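Lactaldehyde dehydrogenase (PDB 2IMP) oxidises L-lactaldehyde irreversibly to L-lactate with NAD+ as cofactor, acts also on glycolaldehyde, and works as a homotetramer in fucose and rhamnose breakdown. Local coordinates at residues S70-I75 with A166-N171; I112-E117 with E443-F448; A160-P165 with H467-T472. All blocks are in the same frame, centred on the assembly; numbering follows the deposited sequence.

Interaction 1: residues S70-I75 with A166-N171. With SO4 (sulfate ion), chain C.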
loop_
_atom_site.group_PDB
_atom_site.type_symbol
_atom_site.label_atom_id
_atom_site.label_comp_id
_atom_site.label_asym_id
_atom_site.label_seq_id
_atom_site.Cartn_x
_atom_site.Cartn_y
_atom_site.Cartn_z
ATOM N N SER A 70 -4.725 -23.889 -1.390
ATOM C CA SER A 70 -5.560 -25.074 -1.278
ATOM C C SER A 70 -4.823 -26.190 -0.497
ATOM O O SER A 70 -5.402 -26.854 0.359
ATOM C CB SER A 70 -5.950 -25.569 -2.673
ATOM O OG SER A 70 -6.857 -26.650 -2.588
ATOM N N TRP A 71 -3.540 -26.366 -0.804
ATOM C CA TRP A 71 -2.731 -27.347 -0.096
ATOM C C TRP A 71 -2.623 -27.017 1.406
ATOM O O TRP A 71 -2.727 -27.904 2.259
ATOM C CB TRP A 71 -1.325 -27.432 -0.707
ATOM C CG TRP A 71 -1.272 -28.275 -1.948
ATOM C CD1 TRP A 71 -0.968 -27.866 -3.216
ATOM C CD2 TRP A 71 -1.555 -29.676 -2.037
ATOM N NE1 TRP A 71 -1.042 -28.926 -4.089
ATOM C CE2 TRP A 71 -1.401 -30.047 -3.391
ATOM C CE3 TRP A 71 -1.924 -30.650 -1.101
ATOM C CZ2 TRP A 71 -1.605 -31.359 -3.832
ATOM C CZ3 TRP A 71 -2.127 -31.954 -1.540
ATOM C CH2 TRP A 71 -1.967 -32.295 -2.894
ATOM N N LEU A 72 -2.419 -25.734 1.704
ATOM C CA LEU A 72 -2.336 -25.288 3.089
ATOM C C LEU A 72 -3.647 -25.544 3.852
ATOM O O LEU A 72 -3.630 -25.967 5.001
ATOM C CB LEU A 72 -1.980 -23.798 3.155
ATOM C CG LEU A 72 -0.553 -23.388 2.780
ATOM C CD1 LEU A 72 -0.437 -21.866 2.825
ATOM C CD2 LEU A 72 0.440 -24.024 3.751
ATOM N N ARG A 73 -4.774 -25.289 3.197
ATOM C CA ARG A 73 -6.072 -25.536 3.825
ATOM C C ARG A 73 -6.302 -27.023 4.154
ATOM O O ARG A 73 -6.963 -27.353 5.135
ATOM C CB ARG A 73 -7.201 -25.016 2.933
ATOM C CG ARG A 73 -7.414 -23.526 3.086
ATOM C CD ARG A 73 -8.200 -22.920 1.944
ATOM N NE ARG A 73 -8.284 -21.474 2.127
ATOM C CZ ARG A 73 -8.431 -20.591 1.143
ATOM N NH1 ARG A 73 -8.515 -20.999 -0.120
ATOM N NH2 ARG A 73 -8.483 -19.293 1.428
ATOM N N LYS A 74 -5.761 -27.903 3.318
ATOM C CA LYS A 74 -5.874 -29.327 3.578
ATOM C C LYS A 74 -5.099 -29.699 4.841
ATOM O O LYS A 74 -5.524 -30.559 5.613
ATOM C CB LYS A 74 -5.340 -30.136 2.393
ATOM C CG LYS A 74 -6.218 -30.037 1.162
ATOM C CD LYS A 74 -5.633 -30.795 -0.007
ATOM C CE LYS A 74 -6.534 -30.669 -1.224
ATOM N NZ LYS A 74 -5.920 -31.333 -2.414
ATOM N N ILE A 75 -3.962 -29.034 5.042
ATOM C CA ILE A 75 -3.163 -29.286 6.226
ATOM C C ILE A 75 -3.865 -28.809 7.516
ATOM O O ILE A 75 -3.914 -29.532 8.507
ATOM C CB ILE A 75 -1.770 -28.619 6.120
ATOM C CG1 ILE A 75 -0.969 -29.283 4.999
ATOM C CG2 ILE A 75 -1.029 -28.744 7.454
ATOM C CD1 ILE A 75 0.343 -28.601 4.677
ATOM N N ALA A 166 5.864 -19.281 4.105
ATOM C CA ALA A 166 6.859 -19.815 3.180
ATOM C C ALA A 166 6.232 -20.528 1.969
ATOM O O ALA A 166 6.519 -20.184 0.817
ATOM C CB ALA A 166 7.806 -20.770 3.913
ATOM N N LEU A 167 5.374 -21.510 2.241
ATOM C CA LEU A 167 4.714 -22.248 1.166
ATOM C C LEU A 167 3.769 -21.398 0.298
ATOM O O LEU A 167 3.767 -21.513 -0.931
ATOM C CB LEU A 167 3.932 -23.434 1.731
ATOM C CG LEU A 167 4.675 -24.771 1.701
ATOM C CD1 LEU A 167 6.001 -24.644 2.436
ATOM C CD2 LEU A 167 3.798 -25.851 2.331
ATOM N N LEU A 168 2.970 -20.564 0.953
ATOM C CA LEU A 168 2.035 -19.703 0.244
ATOM C C LEU A 168 2.708 -18.877 -0.870
ATOM O O LEU A 168 2.200 -18.795 -1.981
ATOM C CB LEU A 168 1.340 -18.763 1.238
ATOM C CG LEU A 168 0.128 -17.944 0.755
ATOM C CD1 LEU A 168 0.579 -16.825 -0.187
ATOM C CD2 LEU A 168 -0.878 -18.870 0.064
ATOM N N THR A 169 3.864 -18.298 -0.548
ATOM C CA THR A 169 4.615 -17.471 -1.482
ATOM C C THR A 169 5.487 -18.230 -2.516
ATOM O O THR A 169 6.236 -17.616 -3.282
ATOM C CB THR A 169 5.503 -16.466 -0.707
ATOM O OG1 THR A 169 6.304 -17.167 0.254
ATOM C CG2 THR A 169 4.630 -15.442 0.026
ATOM N N GLY A 170 5.388 -19.556 -2.524
ATOM C CA GLY A 170 6.146 -20.333 -3.491
ATOM C C GLY A 170 7.493 -20.895 -3.065
ATOM O O GLY A 170 8.239 -21.403 -3.902
ATOM N N ASN A 171 7.829 -20.779 -1.787
ATOM C CA ASN A 171 9.081 -21.334 -1.281
ATOM C C ASN A 171 8.882 -22.772 -0.792
ATOM O O ASN A 171 7.756 -23.180 -0.534
ATOM C CB ASN A 171 9.597 -20.556 -0.057
ATOM C CG ASN A 171 9.774 -19.076 -0.317
ATOM O OD1 ASN A 171 10.816 -18.658 -0.847
ATOM N ND2 ASN A 171 8.784 -18.274 0.039
HETATM S S SO4 C . -9.806 -24.852 -1.464
HETATM O O1 SO4 C . -9.561 -25.037 -0.020
HETATM O O2 SO4 C . -8.873 -23.839 -1.997
HETATM O O3 SO4 C . -9.597 -26.131 -2.169
HETATM O O4 SO4 C . -11.195 -24.398 -1.670
#
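Leu72 of helix 65-81 packs against Leu167 and Leu168 in the last turn of helix 155-168, a buried helix-helix contact of the aldehyde dehydrogenase fold. Both methyls of Leu72 work. CD1 lies 3.9 Å from Leu168 CB, the two side chains crossing at about a right angle, while CD2 meets Leu167 at CB, 4.1 Å away, and at CD2. With CG anti to the carbonyl carbon (chi1 -72°), the two methyls fork toward the neighbouring helix. Ile112 and Ala116 of helix 98-116 also touch Leu72.

On the other flank of helix 65-81, Ser70 OG donates a hydrogen bond to O3 of a sulfate, probably from the crystallisation liquor, at 2.8 Å; Arg73 NH1 adds a weak one to its O2, which lies at the guanidinium edge. Arg73 also forms a salt bridge with Glu117 of the second subunit.

Where helix 155-168 stops, Ala166 O accepts from Asn171 ND2 on a lone pair in the carbonyl plane, at 3.1 Å (N-H...O angle 154°). Gly170, with positive phi (95°), and Asn171 send backbone bonds back to Leu167 O and Ala166 O, the signature of a Schellman motif ending a helix.

Interaction 2: residues I112-E117 with E443-F448. With LAC (lactic acid), chain E.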
loop_
_atom_site.group_PDB
_atom_site.type_symbol
_atom_site.label_atom_id
_atom_site.label_comp_id
_atom_site.label_asym_id
_atom_site.label_seq_id
_atom_site.Cartn_x
_atom_site.Cartn_y
_atom_site.Cartn_z
ATOM N N ILE A 112 -2.827 -20.966 9.831
ATOM C CA ILE A 112 -2.555 -21.499 8.499
ATOM C C ILE A 112 -3.629 -21.045 7.484
ATOM O O ILE A 112 -3.307 -20.599 6.391
ATOM C CB ILE A 112 -2.472 -23.052 8.523
ATOM C CG1 ILE A 112 -1.252 -23.487 9.354
ATOM C CG2 ILE A 112 -2.396 -23.601 7.100
ATOM C CD1 ILE A 112 -1.058 -24.999 9.489
ATOM N N ASP A 113 -4.898 -21.170 7.868
ATOM C CA ASP A 113 -5.986 -20.719 7.013
ATOM C C ASP A 113 -5.856 -19.214 6.703
ATOM O O ASP A 113 -6.023 -18.789 5.562
ATOM C CB ASP A 113 -7.347 -20.971 7.675
ATOM C CG ASP A 113 -7.788 -22.424 7.586
ATOM O OD1 ASP A 113 -7.301 -23.152 6.693
ATOM O OD2 ASP A 113 -8.641 -22.834 8.403
ATOM N N TYR A 114 -5.573 -18.433 7.744
ATOM C CA TYR A 114 -5.379 -16.998 7.582
ATOM C C TYR A 114 -4.271 -16.698 6.551
ATOM O O TYR A 114 -4.465 -15.901 5.630
ATOM C CB TYR A 114 -5.029 -16.347 8.929
ATOM C CG TYR A 114 -4.445 -14.955 8.801
ATOM C CD1 TYR A 114 -5.251 -13.852 8.510
ATOM C CD2 TYR A 114 -3.071 -14.756 8.899
ATOM C CE1 TYR A 114 -4.687 -12.581 8.309
ATOM C CE2 TYR A 114 -2.502 -13.505 8.698
ATOM C CZ TYR A 114 -3.309 -12.426 8.402
ATOM O OH TYR A 114 -2.717 -11.210 8.170
ATOM N N MET A 115 -3.125 -17.355 6.710
ATOM C CA MET A 115 -2.021 -17.172 5.774
ATOM C C MET A 115 -2.368 -17.595 4.330
ATOM O O MET A 115 -1.992 -16.921 3.370
ATOM C CB MET A 115 -0.788 -17.939 6.255
ATOM C CG MET A 115 -0.020 -17.230 7.366
ATOM S SD MET A 115 0.724 -15.669 6.801
ATOM C CE MET A 115 1.059 -14.867 8.345
ATOM N N ALA A 116 -3.100 -18.700 4.188
ATOM C CA ALA A 116 -3.498 -19.164 2.864
ATOM C C ALA A 116 -4.317 -18.097 2.099
ATOM O O ALA A 116 -4.325 -18.062 0.872
ATOM C CB ALA A 116 -4.315 -20.461 2.979
ATOM N N GLU A 117 -4.986 -17.237 2.860
ATOM C CA GLU A 117 -5.802 -16.172 2.293
ATOM C C GLU A 117 -4.985 -15.074 1.575
ATOM O O GLU A 117 -5.549 -14.238 0.874
ATOM C CB GLU A 117 -6.669 -15.536 3.391
ATOM C CG GLU A 117 -7.515 -16.549 4.142
ATOM C CD GLU A 117 -8.308 -15.937 5.279
ATOM O OE1 GLU A 117 -7.866 -14.922 5.857
ATOM O OE2 GLU A 117 -9.375 -16.488 5.611
ATOM N N GLU A 443 0.009 -11.524 20.722
ATOM C CA GLU A 443 -0.054 -11.027 19.354
ATOM C C GLU A 443 -1.131 -11.651 18.441
ATOM O O GLU A 443 -1.356 -12.859 18.451
ATOM C CB GLU A 443 1.316 -11.173 18.669
ATOM C CG GLU A 443 1.785 -12.611 18.497
ATOM C CD GLU A 443 2.699 -13.069 19.620
ATOM O OE1 GLU A 443 2.403 -12.767 20.798
ATOM O OE2 GLU A 443 3.713 -13.739 19.324
ATOM N N ALA A 444 -1.784 -10.795 17.666
ATOM C CA ALA A 444 -2.795 -11.232 16.719
ATOM C C ALA A 444 -2.150 -11.751 15.415
ATOM O O ALA A 444 -1.067 -11.289 15.034
ATOM C CB ALA A 444 -3.743 -10.072 16.405
ATOM N N MET A 445 -2.800 -12.697 14.744
ATOM C CA MET A 445 -2.224 -13.212 13.510
ATOM C C MET A 445 -2.063 -12.145 12.409
ATOM O O MET A 445 -1.193 -12.269 11.553
ATOM C CB MET A 445 -3.023 -14.410 12.982
ATOM C CG MET A 445 -4.503 -14.172 12.723
ATOM S SD MET A 445 -5.338 -15.753 12.362
ATOM C CE MET A 445 -5.575 -16.402 14.004
ATOM N N GLN A 446 -2.892 -11.103 12.458
ATOM C CA GLN A 446 -2.803 -10.024 11.477
ATOM C C GLN A 446 -1.852 -8.865 11.897
ATOM O O GLN A 446 -1.740 -7.859 11.196
ATOM C CB GLN A 446 -4.194 -9.446 11.162
ATOM C CG GLN A 446 -4.891 -8.766 12.336
ATOM C CD GLN A 446 -5.804 -9.711 13.104
ATOM O OE1 GLN A 446 -5.425 -10.837 13.424
ATOM N NE2 GLN A 446 -7.011 -9.248 13.409
ATOM N N GLY A 447 -1.185 -9.016 13.036
ATOM C CA GLY A 447 -0.259 -7.983 13.474
ATOM C C GLY A 447 1.132 -8.255 12.923
ATOM O O GLY A 447 1.288 -8.897 11.885
ATOM N N PHE A 448 2.152 -7.749 13.599
ATOM C CA PHE A 448 3.524 -7.987 13.180
ATOM C C PHE A 448 4.450 -8.166 14.392
ATOM O O PHE A 448 4.843 -7.201 15.048
ATOM C CB PHE A 448 4.034 -6.850 12.270
ATOM C CG PHE A 448 5.362 -7.153 11.586
ATOM C CD1 PHE A 448 5.625 -8.418 11.056
ATOM C CD2 PHE A 448 6.329 -6.158 11.433
ATOM C CE1 PHE A 448 6.829 -8.694 10.388
ATOM C CE2 PHE A 448 7.536 -6.415 10.768
ATOM C CZ PHE A 448 7.786 -7.692 10.240
HETATM C C LAC E . 5.697 -15.833 20.691
HETATM C CA LAC E . 6.597 -16.949 21.128
HETATM C CB LAC E . 5.864 -18.292 20.970
HETATM O O LAC E . 6.016 -15.118 19.741
HETATM O OHN LAC E . 7.769 -16.991 20.296
HETATM O OXT LAC E . 4.569 -15.596 21.370
#
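Tyr114 of helix 98-116 lays its ring against Met445 and Gln446, in the turn of the loop that carries the lactate ligand Glu443. The ring meets the methionine through a CH-pi and a Met-aromatic contact. Met445 CG stands over one face, 4.2 Å from the centroid of the Tyr114 ring and 18° off the normal, displaced toward the rim. Its sulfur lies lower and more obliquely, with Met445 SD 4.5 Å from that centroid. The two side chains run past each other in opposite directions, which brings Met445 SD back to the root of the tyrosine, 3.5 Å from Tyr114 CB. This path depends on a chi1 of 57°, which places Met445 CG between its own backbone N and carbonyl carbon.

Van der Waals contacts with the turn itself follow the far half of the ring: Tyr114 CE2 is 3.4 Å from Met445 O, and Tyr114 OH is 3.5 Å from Gln446 CA. Gln446 crosses the tyrosine at about a right angle, and its NE2 donates to Gln128 O and Asp130 OD1 of the third subunit. Trp118 meets the Tyr114 ring edge-to-face.

No hydrogen bond joins the two segments; within the loop, Gly447 N bonds to Ala444 O at 3.0 Å, closing a type I turn. Upstream, Glu443 OE2 comes within 2.7 Å of lactate O.

A tyrosine from helix 98-116 thus packs on a type I beta turn through a Met-aromatic contact, and that turn directly follows a residue of the lactate-binding site of this aldehyde dehydrogenase.

Interaction 3: residues A160-P165 with H467-T472. With LAC (lactic acid), chain E.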
loop_
_atom_site.group_PDB
_atom_site.type_symbol
_atom_site.label_atom_id
_atom_site.label_comp_id
_atom_site.label_asym_id
_atom_site.label_seq_id
_atom_site.Cartn_x
_atom_site.Cartn_y
_atom_site.Cartn_z
ATOM N N ALA A 160 3.891 -23.744 11.890
ATOM C CA ALA A 160 3.023 -23.028 10.973
ATOM C C ALA A 160 3.466 -21.578 10.744
ATOM O O ALA A 160 3.423 -21.076 9.621
ATOM C CB ALA A 160 1.583 -23.051 11.493
ATOM N N ARG A 161 3.893 -20.924 11.819
ATOM C CA ARG A 161 4.332 -19.542 11.718
ATOM C C ARG A 161 5.420 -19.344 10.647
ATOM O O ARG A 161 5.548 -18.262 10.065
ATOM C CB ARG A 161 4.842 -19.053 13.068
ATOM C CG ARG A 161 5.027 -17.542 13.148
ATOM C CD ARG A 161 5.497 -17.127 14.537
ATOM N NE ARG A 161 4.672 -16.059 15.085
ATOM C CZ ARG A 161 4.786 -15.576 16.317
ATOM N NH1 ARG A 161 5.704 -16.063 17.150
ATOM N NH2 ARG A 161 3.972 -14.608 16.724
ATOM N N LYS A 162 6.192 -20.399 10.397
ATOM C CA LYS A 162 7.233 -20.326 9.383
ATOM C C LYS A 162 6.839 -20.995 8.041
ATOM O O LYS A 162 6.969 -20.380 6.999
ATOM C CB LYS A 162 8.540 -20.935 9.913
ATOM C CG LYS A 162 9.020 -20.291 11.210
ATOM C CD LYS A 162 10.315 -20.912 11.722
ATOM C CE LYS A 162 10.633 -20.430 13.139
ATOM N NZ LYS A 162 10.764 -18.948 13.238
ATOM N N MET A 163 6.332 -22.227 8.089
ATOM C CA MET A 163 5.958 -22.940 6.868
ATOM C C MET A 163 4.741 -22.380 6.080
ATOM O O MET A 163 4.727 -22.438 4.852
ATOM C CB MET A 163 5.736 -24.438 7.167
ATOM C CG MET A 163 4.411 -24.802 7.838
ATOM S SD MET A 163 2.994 -24.900 6.698
ATOM C CE MET A 163 3.302 -26.453 5.880
ATOM N N ALA A 164 3.741 -21.849 6.780
ATOM C CA ALA A 164 2.564 -21.306 6.107
ATOM C C ALA A 164 2.899 -20.133 5.140
ATOM O O ALA A 164 2.562 -20.186 3.956
ATOM C CB ALA A 164 1.515 -20.872 7.146
ATOM N N PRO A 165 3.574 -19.082 5.640
ATOM C CA PRO A 165 3.929 -17.947 4.774
ATOM C C PRO A 165 4.925 -18.433 3.693
ATOM O O PRO A 165 4.840 -18.043 2.530
ATOM C CB PRO A 165 4.602 -16.961 5.731
ATOM C CG PRO A 165 4.143 -17.400 7.100
ATOM C CD PRO A 165 4.084 -18.883 7.006
ATOM N N HIS A 467 5.634 -11.037 3.795
ATOM C CA HIS A 467 6.628 -10.431 2.922
ATOM C C HIS A 467 8.072 -10.860 3.211
ATOM O O HIS A 467 8.932 -10.746 2.345
ATOM C CB HIS A 467 6.500 -8.903 2.956
ATOM C CG HIS A 467 5.283 -8.387 2.249
ATOM N ND1 HIS A 467 4.882 -7.071 2.301
ATOM C CD2 HIS A 467 4.382 -9.021 1.454
ATOM C CE1 HIS A 467 3.793 -6.911 1.575
ATOM N NE2 HIS A 467 3.468 -8.080 1.047
ATOM N N GLU A 468 8.331 -11.340 4.426
ATOM C CA GLU A 468 9.674 -11.820 4.744
ATOM C C GLU A 468 10.070 -12.990 3.811
ATOM O O GLU A 468 11.249 -13.257 3.594
ATOM C CB GLU A 468 9.770 -12.307 6.204
ATOM C CG GLU A 468 9.725 -11.232 7.291
ATOM C CD GLU A 468 10.793 -10.153 7.125
ATOM O OE1 GLU A 468 11.873 -10.449 6.564
ATOM O OE2 GLU A 468 10.552 -9.009 7.572
ATOM N N TYR A 469 9.058 -13.669 3.270
ATOM C CA TYR A 469 9.283 -14.801 2.377
ATOM C C TYR A 469 9.235 -14.460 0.886
ATOM O O TYR A 469 9.153 -15.337 0.022
ATOM C CB TYR A 469 8.290 -15.925 2.695
ATOM C CG TYR A 469 8.653 -16.635 3.978
ATOM C CD1 TYR A 469 8.218 -16.156 5.213
ATOM C CD2 TYR A 469 9.500 -17.748 3.961
ATOM C CE1 TYR A 469 8.622 -16.767 6.408
ATOM C CE2 TYR A 469 9.909 -18.365 5.146
ATOM C CZ TYR A 469 9.469 -17.866 6.364
ATOM O OH TYR A 469 9.899 -18.450 7.540
ATOM N N LEU A 470 9.289 -13.168 0.610
ATOM C CA LEU A 470 9.271 -12.681 -0.750
ATOM C C LEU A 470 10.434 -11.737 -1.042
ATOM O O LEU A 470 10.932 -11.061 -0.151
ATOM C CB LEU A 470 7.959 -11.941 -1.021
ATOM C CG LEU A 470 6.682 -12.783 -1.082
ATOM C CD1 LEU A 470 5.457 -11.879 -0.953
ATOM C CD2 LEU A 470 6.660 -13.569 -2.391
ATOM N N GLN A 471 10.881 -11.743 -2.284
ATOM C CA GLN A 471 11.924 -10.839 -2.711
ATOM C C GLN A 471 11.514 -10.185 -4.026
ATOM O O GLN A 471 10.674 -10.714 -4.755
ATOM C CB GLN A 471 13.276 -11.549 -2.847
ATOM C CG GLN A 471 13.357 -12.625 -3.910
ATOM C CD GLN A 471 14.675 -13.383 -3.835
ATOM O OE1 GLN A 471 15.664 -12.879 -3.290
ATOM N NE2 GLN A 471 14.699 -14.590 -4.387
ATOM N N THR A 472 12.105 -9.044 -4.320
ATOM C CA THR A 472 11.716 -8.324 -5.507
ATOM C C THR A 472 12.556 -8.529 -6.760
ATOM O O THR A 472 13.762 -8.767 -6.703
ATOM C CB THR A 472 11.683 -6.813 -5.219
ATOM O OG1 THR A 472 12.991 -6.384 -4.817
ATOM C CG2 THR A 472 10.703 -6.509 -4.098
HETATM C C LAC E . 5.697 -15.833 20.691
HETATM C CA LAC E . 6.597 -16.949 21.128
HETATM C CB LAC E . 5.864 -18.292 20.970
HETATM O O LAC E . 6.016 -15.118 19.741
HETATM O OHN LAC E . 7.769 -16.991 20.296
HETATM O OXT LAC E . 4.569 -15.596 21.370
#
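The backbones of helix 155-168 and the turn leading into strand 470-478 come closest where the CA atoms of Pro165 and Tyr469 are 6.7 Å apart. The helix is kinked at Pro165, whose nitrogen has no bond to the preceding turn; on the other side a type I turn runs from His467 to Leu470, closed by Leu470 N to His467 O at 3.0 Å.

Tyr469 makes the contact. Its CD1 touches Pro165 CB at 3.7 Å, the proline approaching the ring obliquely. Farther along, the phenol reaches the preceding helical turn, where Tyr469 OH lies 3.7 Å from Lys162 CB. Lys162 O lies 3.5 Å from Tyr469 OH, oblique to the ring. The extended Lys162 chain then turns away at its last torsion (chi4 -58°), and NZ bonds to the hydroxyls of Ser226 and Thr228.

Arg161 leaves the same helix for the lactate: NH1 donates a nearly straight bond (176°) to lactate O at 2.8 Å, with the acceptor in the guanidinium plane. A salt bridge from NH2 to Asp461 should help to hold that plane in place.

Tyr469 thus lies between helix 155-168 and strands 134-149 and 222-227, touching Thr146 on the first strand and Met224 and Ser226 on the second, while Ala160 and Ala164 pack on helix 98-116.

Helix 155-168 connects the three contacts: its middle belongs to interaction 3, its end to interaction 1, and helix 98-116 of interaction 2 packs beside both. Interactions 1 and 3 have centres 10 Å apart and meet where Asn171 ND2 lies 3.0 Å from Tyr469 O, a hydrogen bond tying the helix end to the turn that enters strand 470-478. Interactions 1 and 2 touch where Leu168 CG is 3.5 Å from Met115 O. Interactions 2 and 3 meet at the lactate site, where Arg161 NH2 and Glu443 OE2, 2.8 Å apart, form a salt bridge. Leu72 of interaction 1 is about 11 Å, side chain to side chain, from Arg161.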